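Local coordinates for STM4351 (Salmonella enterica, PDB 2Y7I), which binds arginine with high specificity as a periplasmic solute-binding protein of family 3, probably to deliver it for uptake, at residues Arg6-Gly11 against Ala38-Met43; Ser13-Pro18 against Tyr139-Asn144; Ala17-Val22 against Val161-Lys166. All blocks are in the same frame, centred on the assembly; numbering follows the deposited sequence.

Contact 1 of 3, residues Arg6-Gly11 against Ala38-Met43; sequences RTLHFG and AVCKEM. With ZN (zinc ion), chain E.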
loop_
_atom_site.group_PDB
_atom_site.type_symbol
_atom_site.label_atom_id
_atom_site.label_comp_id
_atom_site.label_asym_id
_atom_site.label_seq_id
_atom_site.Cartn_x
_atom_site.Cartn_y
_atom_site.Cartn_z
ATOM N N ARG A 6 -21.606 -13.189 -5.040
ATOM C CA ARG A 6 -20.953 -13.958 -3.986
ATOM C C ARG A 6 -20.712 -13.042 -2.785
ATOM O O ARG A 6 -20.417 -11.854 -2.950
ATOM C CB ARG A 6 -19.644 -14.595 -4.481
ATOM C CG ARG A 6 -18.536 -13.611 -4.828
ATOM C CD ARG A 6 -17.322 -14.284 -5.490
ATOM N NE ARG A 6 -16.527 -15.085 -4.557
ATOM C CZ ARG A 6 -15.216 -15.286 -4.677
ATOM N NH1 ARG A 6 -14.544 -14.733 -5.681
ATOM N NH2 ARG A 6 -14.572 -16.032 -3.792
ATOM N N THR A 7 -20.878 -13.591 -1.584
ATOM C CA THR A 7 -20.750 -12.815 -0.363
ATOM C C THR A 7 -19.707 -13.450 0.544
ATOM O O THR A 7 -19.842 -14.605 0.956
ATOM C CB THR A 7 -22.113 -12.657 0.373
ATOM O OG1 THR A 7 -23.038 -11.990 -0.489
ATOM C CG2 THR A 7 -21.956 -11.831 1.649
ATOM N N LEU A 8 -18.664 -12.677 0.833
ATOM C CA LEU A 8 -17.581 -13.102 1.692
ATOM C C LEU A 8 -17.907 -12.707 3.134
ATOM O O LEU A 8 -18.106 -11.520 3.440
ATOM C CB LEU A 8 -16.281 -12.450 1.216
ATOM C CG LEU A 8 -14.919 -13.002 1.627
ATOM C CD1 LEU A 8 -14.803 -14.491 1.296
ATOM C CD2 LEU A 8 -13.820 -12.214 0.905
ATOM N N HIS A 9 -17.984 -13.710 4.008
ATOM C CA HIS A 9 -18.383 -13.504 5.401
ATOM C C HIS A 9 -17.139 -13.341 6.275
ATOM O O HIS A 9 -16.350 -14.273 6.403
ATOM C CB HIS A 9 -19.259 -14.668 5.891
ATOM C CG HIS A 9 -20.485 -14.901 5.055
ATOM N ND1 HIS A 9 -20.519 -15.803 4.012
ATOM C CD2 HIS A 9 -21.718 -14.344 5.108
ATOM C CE1 HIS A 9 -21.721 -15.792 3.461
ATOM N NE2 HIS A 9 -22.466 -14.914 4.104
ATOM N N PHE A 10 -16.970 -12.149 6.846
ATOM C CA PHE A 10 -15.850 -11.834 7.725
ATOM C C PHE A 10 -16.299 -11.856 9.169
ATOM O O PHE A 10 -17.392 -11.392 9.489
ATOM C CB PHE A 10 -15.319 -10.430 7.450
ATOM C CG PHE A 10 -14.419 -10.332 6.257
ATOM C CD1 PHE A 10 -14.954 -10.134 4.985
ATOM C CD2 PHE A 10 -13.031 -10.395 6.406
ATOM C CE1 PHE A 10 -14.106 -10.016 3.864
ATOM C CE2 PHE A 10 -12.176 -10.284 5.288
ATOM C CZ PHE A 10 -12.718 -10.097 4.022
ATOM N N GLY A 11 -15.448 -12.393 10.035
ATOM C CA GLY A 11 -15.624 -12.271 11.475
ATOM C C GLY A 11 -14.662 -11.208 11.961
ATOM O O GLY A 11 -13.534 -11.111 11.464
ATOM N N ALA A 38 -12.691 -3.037 0.236
ATOM C CA ALA A 38 -11.885 -2.833 -0.967
ATOM C C ALA A 38 -11.449 -4.177 -1.563
ATOM O O ALA A 38 -11.493 -4.372 -2.782
ATOM C CB ALA A 38 -10.667 -1.936 -0.659
ATOM N N VAL A 39 -11.040 -5.102 -0.695
ATOM C CA VAL A 39 -10.711 -6.474 -1.106
ATOM C C VAL A 39 -11.918 -7.164 -1.766
ATOM O O VAL A 39 -11.792 -7.728 -2.862
ATOM C CB VAL A 39 -10.174 -7.300 0.083
ATOM C CG1 VAL A 39 -10.062 -8.805 -0.264
ATOM C CG2 VAL A 39 -8.831 -6.742 0.531
ATOM N N CYS A 40 -13.079 -7.099 -1.114
ATOM C CA CYS A 40 -14.323 -7.635 -1.693
ATOM C C CYS A 40 -14.676 -7.034 -3.061
ATOM O O CYS A 40 -15.079 -7.770 -3.983
ATOM C CB CYS A 40 -15.491 -7.481 -0.717
ATOM S SG CYS A 40 -15.333 -8.629 0.645
ATOM N N LYS A 41 -14.518 -5.717 -3.199
ATOM C CA LYS A 41 -14.775 -5.066 -4.487
ATOM C C LYS A 41 -13.871 -5.629 -5.591
ATOM O O LYS A 41 -14.348 -5.939 -6.682
ATOM C CB LYS A 41 -14.658 -3.540 -4.390
ATOM C CG LYS A 41 -15.109 -2.825 -5.666
ATOM C CD LYS A 41 -15.262 -1.327 -5.453
ATOM C CE LYS A 41 -15.868 -0.672 -6.693
ATOM N NZ LYS A 41 -16.045 0.797 -6.525
ATOM N N GLU A 42 -12.579 -5.790 -5.297
ATOM C CA GLU A 42 -11.634 -6.388 -6.260
ATOM C C GLU A 42 -11.982 -7.835 -6.588
ATOM O O GLU A 42 -11.678 -8.323 -7.675
ATOM C CB GLU A 42 -10.187 -6.314 -5.755
ATOM C CG GLU A 42 -9.556 -4.929 -5.777
ATOM C CD GLU A 42 -9.392 -4.343 -7.182
ATOM O OE1 GLU A 42 -9.491 -5.085 -8.182
ATOM O OE2 GLU A 42 -9.166 -3.117 -7.273
ATOM N N MET A 43 -12.638 -8.511 -5.649
ATOM C CA MET A 43 -13.041 -9.905 -5.837
ATOM C C MET A 43 -14.443 -10.031 -6.443
ATOM O O MET A 43 -14.950 -11.146 -6.613
ATOM C CB MET A 43 -12.974 -10.651 -4.507
ATOM C CG MET A 43 -11.544 -10.842 -3.976
ATOM S SD MET A 43 -11.479 -11.664 -2.377
ATOM C CE MET A 43 -12.341 -13.197 -2.714
HETATM ZN ZN ZN E . -19.298 -17.394 3.491
HETATM O O HOH W 1 -19.425 -18.383 5.401
#
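Leu8 meets Cys40 and Met43 where the helix 31-42 lies against strand 7-12. Strand and helix are the first two elements of a beta-alpha-beta crossover, because the chain goes on into strand 46-51, the parallel neighbour of 7-12, with a small hairpin inserted before the helix. Leu8 seats the helix on the sheet. Its CB already approaches Cys40, with SG 4.0 Å away. Turning CG anti to the backbone N (chi1 -161°) carries the branch toward Cys40 and Met43, and CG itself stays 4.5 Å from Cys40 SG. The tip makes the main touch through one branch. CD2 reaches Cys40 SG at 3.9 Å and also meets the terminal methyl of Met43, whose CE lies 4.0 Å from Leu8 CD2. Leu202 of the helix 200-214 also packs on Leu8, adding to its burial.

Cys40 is shared by two strand residues. Its sulfur sits at the edge of the Phe10 ring, near the ring plane, with SG 3.7 Å from Phe10 CE1, a sulfur-aromatic contact and not a cover over the face. At the start of the strand, Arg6 and Met43 cross at about a right angle. There the apolar CE of Met43 touches Arg6 NH2 at 3.8 Å, while the charge is answered by a salt bridge from NH1 to Glu205. Thr7 and His9 project from the opposite face of the strand, and His9 serves a metal: alongside Asp67 and a water as further ligands, its ND1 binds zinc at 2.1 Å.

Contact 2 of 3, residues Ser13-Pro18 against Tyr139-Asn144; sequences SATYAP and YDSYLN. With ZN (zinc ion), chain D; ARG (arginine), chain C.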
loop_
_atom_site.group_PDB
_atom_site.type_symbol
_atom_site.label_atom_id
_atom_site.label_comp_id
_atom_site.label_asym_id
_atom_site.label_seq_id
_atom_site.Cartn_x
_atom_site.Cartn_y
_atom_site.Cartn_z
ATOM N N SER A 13 -13.983 -8.329 15.717
ATOM C CA SER A 13 -14.345 -7.881 17.054
ATOM C C SER A 13 -14.285 -6.367 17.076
ATOM O O SER A 13 -13.200 -5.781 17.180
ATOM C CB SER A 13 -13.388 -8.441 18.101
ATOM O OG SER A 13 -13.845 -8.093 19.396
ATOM N N ALA A 14 -15.459 -5.748 16.969
ATOM C CA ALA A 14 -15.589 -4.302 16.789
ATOM C C ALA A 14 -15.509 -3.522 18.107
ATOM O O ALA A 14 -16.385 -2.717 18.417
ATOM C CB ALA A 14 -16.888 -3.992 16.051
ATOM N N THR A 15 -14.422 -3.755 18.839
ATOM C CA THR A 15 -14.160 -3.198 20.166
ATOM C C THR A 15 -12.919 -2.307 20.134
ATOM O O THR A 15 -12.418 -1.873 21.186
ATOM C CB THR A 15 -13.851 -4.363 21.158
ATOM O OG1 THR A 15 -12.804 -5.194 20.612
ATOM C CG2 THR A 15 -15.082 -5.216 21.377
ATOM N N TYR A 16 -12.425 -2.030 18.926
ATOM C CA TYR A 16 -11.028 -1.638 18.736
ATOM C C TYR A 16 -10.824 -0.526 17.698
ATOM O O TYR A 16 -10.120 -0.723 16.717
ATOM C CB TYR A 16 -10.219 -2.902 18.348
ATOM C CG TYR A 16 -8.805 -2.983 18.917
ATOM C CD1 TYR A 16 -8.566 -2.798 20.280
ATOM C CD2 TYR A 16 -7.711 -3.273 18.089
ATOM C CE1 TYR A 16 -7.273 -2.872 20.807
ATOM C CE2 TYR A 16 -6.415 -3.349 18.604
ATOM C CZ TYR A 16 -6.208 -3.152 19.968
ATOM O OH TYR A 16 -4.937 -3.238 20.503
ATOM N N ALA A 17 -11.433 0.639 17.915
ATOM C CA ALA A 17 -11.196 1.803 17.056
ATOM C C ALA A 17 -9.707 2.115 17.064
ATOM O O ALA A 17 -9.080 2.014 18.122
ATOM C CB ALA A 17 -11.991 3.024 17.560
ATOM N N PRO A 18 -9.132 2.509 15.904
ATOM C CA PRO A 18 -9.757 2.767 14.596
ATOM C C PRO A 18 -9.784 1.569 13.633
ATOM O O PRO A 18 -10.124 1.746 12.461
ATOM C CB PRO A 18 -8.824 3.829 13.998
ATOM C CG PRO A 18 -7.464 3.368 14.460
ATOM C CD PRO A 18 -7.684 2.807 15.866
ATOM N N TYR A 139 -10.194 -9.312 29.597
ATOM C CA TYR A 139 -11.514 -8.838 29.185
ATOM C C TYR A 139 -11.787 -9.339 27.777
ATOM O O TYR A 139 -10.859 -9.456 26.982
ATOM C CB TYR A 139 -11.526 -7.300 29.147
ATOM C CG TYR A 139 -11.403 -6.659 30.508
ATOM C CD1 TYR A 139 -10.152 -6.373 31.058
ATOM C CD2 TYR A 139 -12.541 -6.348 31.251
ATOM C CE1 TYR A 139 -10.037 -5.797 32.323
ATOM C CE2 TYR A 139 -12.440 -5.751 32.521
ATOM C CZ TYR A 139 -11.185 -5.490 33.048
ATOM O OH TYR A 139 -11.100 -4.918 34.293
ATOM N N ASP A 140 -13.050 -9.613 27.451
ATOM C CA ASP A 140 -13.403 -9.846 26.046
ATOM C C ASP A 140 -13.752 -8.571 25.268
ATOM O O ASP A 140 -14.327 -8.628 24.174
ATOM C CB ASP A 140 -14.495 -10.917 25.906
ATOM C CG ASP A 140 -13.920 -12.315 25.936
ATOM O OD1 ASP A 140 -12.749 -12.450 26.346
ATOM O OD2 ASP A 140 -14.607 -13.282 25.558
ATOM N N SER A 141 -13.425 -7.417 25.838
ATOM C CA SER A 141 -13.647 -6.151 25.141
ATOM C C SER A 141 -12.849 -5.038 25.788
ATOM O O SER A 141 -13.020 -4.773 26.980
ATOM C CB SER A 141 -15.136 -5.789 25.163
ATOM O OG SER A 141 -15.345 -4.494 24.628
ATOM N N TYR A 142 -11.984 -4.397 24.997
ATOM C CA TYR A 142 -11.263 -3.213 25.464
ATOM C C TYR A 142 -12.213 -2.158 26.045
ATOM O O TYR A 142 -11.839 -1.437 26.965
ATOM C CB TYR A 142 -10.286 -2.668 24.388
ATOM C CG TYR A 142 -8.950 -3.388 24.424
ATOM C CD1 TYR A 142 -8.032 -3.131 25.437
ATOM C CD2 TYR A 142 -8.613 -4.348 23.462
ATOM C CE1 TYR A 142 -6.803 -3.805 25.501
ATOM C CE2 TYR A 142 -7.378 -5.022 23.506
ATOM C CZ TYR A 142 -6.478 -4.748 24.537
ATOM O OH TYR A 142 -5.269 -5.435 24.628
ATOM N N LEU A 143 -13.461 -2.114 25.577
ATOM C CA LEU A 143 -14.436 -1.157 26.122
ATOM C C LEU A 143 -14.710 -1.360 27.626
ATOM O O LEU A 143 -14.787 -0.398 28.400
ATOM C CB LEU A 143 -15.763 -1.172 25.336
ATOM C CG LEU A 143 -15.816 -1.157 23.799
ATOM C CD1 LEU A 143 -17.232 -0.799 23.306
ATOM C CD2 LEU A 143 -14.776 -0.238 23.153
ATOM N N ASN A 144 -14.857 -2.615 28.041
ATOM C CA ASN A 144 -15.025 -2.920 29.464
ATOM C C ASN A 144 -13.758 -2.625 30.269
ATOM O O ASN A 144 -13.827 -2.237 31.434
ATOM C CB ASN A 144 -15.406 -4.384 29.641
ATOM C CG ASN A 144 -16.706 -4.732 28.940
ATOM O OD1 ASN A 144 -16.735 -5.579 28.058
ATOM N ND2 ASN A 144 -17.785 -4.068 29.330
HETATM ZN ZN ZN D . -13.792 -14.943 25.537
HETATM N N ARG C . -3.058 -6.556 17.674
HETATM C CA ARG C . -3.395 -7.346 18.899
HETATM C C ARG C . -3.329 -8.836 18.585
HETATM O O ARG C . -3.604 -9.663 19.451
HETATM C CB ARG C . -4.795 -6.976 19.433
HETATM C CG ARG C . -5.919 -7.099 18.388
HETATM C CD ARG C . -7.305 -6.869 18.987
HETATM N NE ARG C . -8.286 -6.666 17.918
HETATM C CZ ARG C . -9.590 -6.468 18.101
HETATM N NH1 ARG C . -10.122 -6.447 19.325
HETATM N NH2 ARG C . -10.366 -6.292 17.052
HETATM O OXT ARG C . -3.022 -9.239 17.446
HETATM O O HOH W 2 -13.026 -8.946 21.884
#
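Thr15 places its OG1 between the backbone N and the carbonyl carbon (chi1 53°), which turns CG2 toward Ser141 and OG1 toward the bound arginine. Tyr16 has an unusual first torsion (chi1 -143°) that sets one face of its ring on that ligand and brings CE1 to Tyr142. These two settings bring the loop 13-18 of one lobe against the start of helix 142-150 in the other, the closed cleft of a two-lobed periplasmic binding protein.

The methyl CG2 of Thr15 rests on the hydroxyl of Ser141, 3.3 Å from OG. That oxygen caps the helix, accepting from Leu143 N as an N-cap. Two residues on, Leu143 brings its CD2 over the backbone of Thr15, 3.5 Å from its O. Tyr16 and Tyr142 run side by side in the same direction, their rings oblique with planes at 32°, and Tyr16 CE1 comes 3.3 Å from Tyr142 CD2. Each hydroxyl is tied down: Tyr16 OH to Asp160 and Tyr142 OH to Phe158 O. Ser13 O accepts from the ligand NH2 at 2.9 Å. Thr15 OG1 is hydrogen-bonded to Glu118.

A water joins the lobes, 2.8 Å from Ser13 OG and donating to Asp140 O. Asp140 OD2 binds zinc, as does Asp55 from the other side of the cleft, while Asn119 ND2 holds the other oxygen, OD1.

The Tyr16 face lies along the ligand from CD up to the guanidinium, whose polar end is taken by a carbonyl and by the acids of Glu20 and Glu118: a pocket matched to arginine, probably completed only when the lobes close.

Contact 3 of 3, residues Ala17-Val22 against Val161-Lys166; sequences APYEFV and VAAIGK. With ARG (arginine), chain C.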
loop_
_atom_site.group_PDB
_atom_site.type_symbol
_atom_site.label_atom_id
_atom_site.label_comp_id
_atom_site.label_asym_id
_atom_site.label_seq_id
_atom_site.Cartn_x
_atom_site.Cartn_y
_atom_site.Cartn_z
ATOM N N ALA A 17 -11.433 0.639 17.915
ATOM C CA ALA A 17 -11.196 1.803 17.056
ATOM C C ALA A 17 -9.707 2.115 17.064
ATOM O O ALA A 17 -9.080 2.014 18.122
ATOM C CB ALA A 17 -11.991 3.024 17.560
ATOM N N PRO A 18 -9.132 2.509 15.904
ATOM C CA PRO A 18 -9.757 2.767 14.596
ATOM C C PRO A 18 -9.784 1.569 13.633
ATOM O O PRO A 18 -10.124 1.746 12.461
ATOM C CB PRO A 18 -8.824 3.829 13.998
ATOM C CG PRO A 18 -7.464 3.368 14.460
ATOM C CD PRO A 18 -7.684 2.807 15.866
ATOM N N TYR A 19 -9.379 0.390 14.097
ATOM C CA TYR A 19 -9.364 -0.812 13.260
ATOM C C TYR A 19 -10.802 -1.251 12.920
ATOM O O TYR A 19 -11.154 -1.384 11.758
ATOM C CB TYR A 19 -8.610 -1.941 13.969
ATOM C CG TYR A 19 -7.160 -1.618 14.293
ATOM C CD1 TYR A 19 -6.167 -1.761 13.329
ATOM C CD2 TYR A 19 -6.788 -1.141 15.559
ATOM C CE1 TYR A 19 -4.838 -1.458 13.613
ATOM C CE2 TYR A 19 -5.467 -0.846 15.852
ATOM C CZ TYR A 19 -4.504 -1.002 14.877
ATOM O OH TYR A 19 -3.195 -0.706 15.149
ATOM N N GLU A 20 -11.619 -1.456 13.953
ATOM C CA GLU A 20 -13.036 -1.796 13.797
ATOM C C GLU A 20 -13.766 -1.426 15.065
ATOM O O GLU A 20 -13.284 -1.693 16.172
ATOM C CB GLU A 20 -13.258 -3.286 13.497
ATOM C CG GLU A 20 -12.487 -4.233 14.428
ATOM C CD GLU A 20 -11.167 -4.646 13.841
ATOM O OE1 GLU A 20 -11.105 -4.732 12.597
ATOM O OE2 GLU A 20 -10.196 -4.881 14.605
ATOM N N PHE A 21 -14.919 -0.788 14.885
ATOM C CA PHE A 21 -15.745 -0.323 15.980
ATOM C C PHE A 21 -17.155 -0.042 15.470
ATOM O O PHE A 21 -17.432 -0.166 14.269
ATOM C CB PHE A 21 -15.116 0.904 16.667
ATOM C CG PHE A 21 -15.023 2.135 15.794
ATOM C CD1 PHE A 21 -13.985 2.278 14.871
ATOM C CD2 PHE A 21 -15.944 3.173 15.937
ATOM C CE1 PHE A 21 -13.876 3.422 14.089
ATOM C CE2 PHE A 21 -15.853 4.317 15.152
ATOM C CZ PHE A 21 -14.808 4.443 14.224
ATOM N N VAL A 22 -18.045 0.315 16.386
ATOM C CA VAL A 22 -19.451 0.497 16.058
ATOM C C VAL A 22 -19.752 1.986 16.144
ATOM O O VAL A 22 -19.399 2.637 17.128
ATOM C CB VAL A 22 -20.366 -0.330 17.005
ATOM C CG1 VAL A 22 -21.822 -0.233 16.589
ATOM C CG2 VAL A 22 -19.939 -1.799 16.995
ATOM N N VAL A 161 -0.918 0.879 20.122
ATOM C CA VAL A 161 -0.777 2.329 20.251
ATOM C C VAL A 161 -1.887 3.112 19.551
ATOM O O VAL A 161 -2.375 4.094 20.105
ATOM C CB VAL A 161 0.667 2.850 19.900
ATOM C CG1 VAL A 161 1.045 2.565 18.444
ATOM C CG2 VAL A 161 0.811 4.324 20.252
ATOM N N ALA A 162 -2.303 2.659 18.361
ATOM C CA ALA A 162 -3.372 3.331 17.617
ATOM C C ALA A 162 -4.695 3.310 18.379
ATOM O O ALA A 162 -5.410 4.323 18.438
ATOM C CB ALA A 162 -3.542 2.705 16.204
ATOM N N ALA A 163 -5.014 2.162 18.966
ATOM C CA ALA A 163 -6.274 1.987 19.683
ATOM C C ALA A 163 -6.286 2.814 20.963
ATOM O O ALA A 163 -7.255 3.521 21.244
ATOM C CB ALA A 163 -6.509 0.516 19.990
ATOM N N ILE A 164 -5.195 2.737 21.718
ATOM C CA ILE A 164 -5.056 3.502 22.967
ATOM C C ILE A 164 -5.065 4.999 22.652
ATOM O O ILE A 164 -5.771 5.790 23.305
ATOM C CB ILE A 164 -3.757 3.101 23.724
ATOM C CG1 ILE A 164 -3.746 1.611 24.164
ATOM C CG2 ILE A 164 -3.431 4.077 24.868
ATOM C CD1 ILE A 164 -5.022 1.063 24.717
ATOM N N GLY A 165 -4.295 5.381 21.634
ATOM C CA GLY A 165 -4.226 6.771 21.179
ATOM C C GLY A 165 -5.597 7.314 20.845
ATOM O O GLY A 165 -5.948 8.443 21.224
ATOM N N LYS A 166 -6.390 6.505 20.143
ATOM C CA LYS A 166 -7.748 6.907 19.781
ATOM C C LYS A 166 -8.616 7.156 21.024
ATOM O O LYS A 166 -9.296 8.174 21.119
ATOM C CB LYS A 166 -8.375 5.870 18.837
ATOM C CG LYS A 166 -9.839 6.089 18.519
ATOM C CD LYS A 166 -10.026 7.018 17.323
ATOM C CE LYS A 166 -11.319 6.684 16.577
ATOM N NZ LYS A 166 -12.513 7.250 17.274
HETATM N N ARG C . -3.058 -6.556 17.674
HETATM C CA ARG C . -3.395 -7.346 18.899
HETATM C C ARG C . -3.329 -8.836 18.585
HETATM O O ARG C . -3.604 -9.663 19.451
HETATM C CB ARG C . -4.795 -6.976 19.433
HETATM C CG ARG C . -5.919 -7.099 18.388
HETATM C CD ARG C . -7.305 -6.869 18.987
HETATM N NE ARG C . -8.286 -6.666 17.918
HETATM C CZ ARG C . -9.590 -6.468 18.101
HETATM N NH1 ARG C . -10.122 -6.447 19.325
HETATM N NH2 ARG C . -10.366 -6.292 17.052
HETATM O OXT ARG C . -3.022 -9.239 17.446
HETATM O O HOH W 3 -9.781 2.469 20.659
HETATM O O HOH W 4 -1.105 0.712 16.326
#
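Ala17 and Ala163 make the tight end of this contact, with backbone pressed on backbone. The carbonyl O of Ala17 stands 3.2 Å from Ala163 CA, a CA-H...O contact with an angle of 150° at the hydrogen. That carbonyl belongs to the cis peptide before Pro18, which sets its CD beside Ala162, 3.8 Å from the O. Tyr19 then brings its phenol end over, so that OH lies 3.6 Å from Ala162 CB. Here the two lobes of a family 3 solute-binding protein meet beside the cleft, and the small Ala162 and Ala163 permit the close approach. Phe227 of the helix 217-227 packs on both Pro18 and Ala162. The neighbouring Glu20 enters the pocket itself, its OE2 accepting from the ligand arginine NH2 at 2.8 Å.

Ala17 O also takes a water, shared with Ala163 O. On the looser side another water links Tyr19 OH to Ala162 N. Lys166, partly exposed, extends past Ala17 with a chain bent at chi2 (87°), laying its CE 3.8 Å from Ala17 CB. Its NZ stands over the Phe21 ring at 5.2 Å from the centroid, at most a weak cation-pi attraction.

Contact 1 lies within the first lobe, whereas contacts 2 and 3 span the cleft between the lobes. Its centre is about 23 Å from that of contact 2 and about 22 Å from that of contact 3, while the latter two centres are only about 9 Å apart. Contacts 2 and 3 share Ala17 and Pro18, and both touch the bound arginine. Along the chain, strand 7-12 runs straight into the segment 13-22, which ends in strand 21-22 and faces the helices 142-150 and 161-168 of the second lobe, more than a hundred residues later. The first lobe's sheet-helix layer thus leads directly into the arginine-binding segment, consistent with lobe closure around arginine.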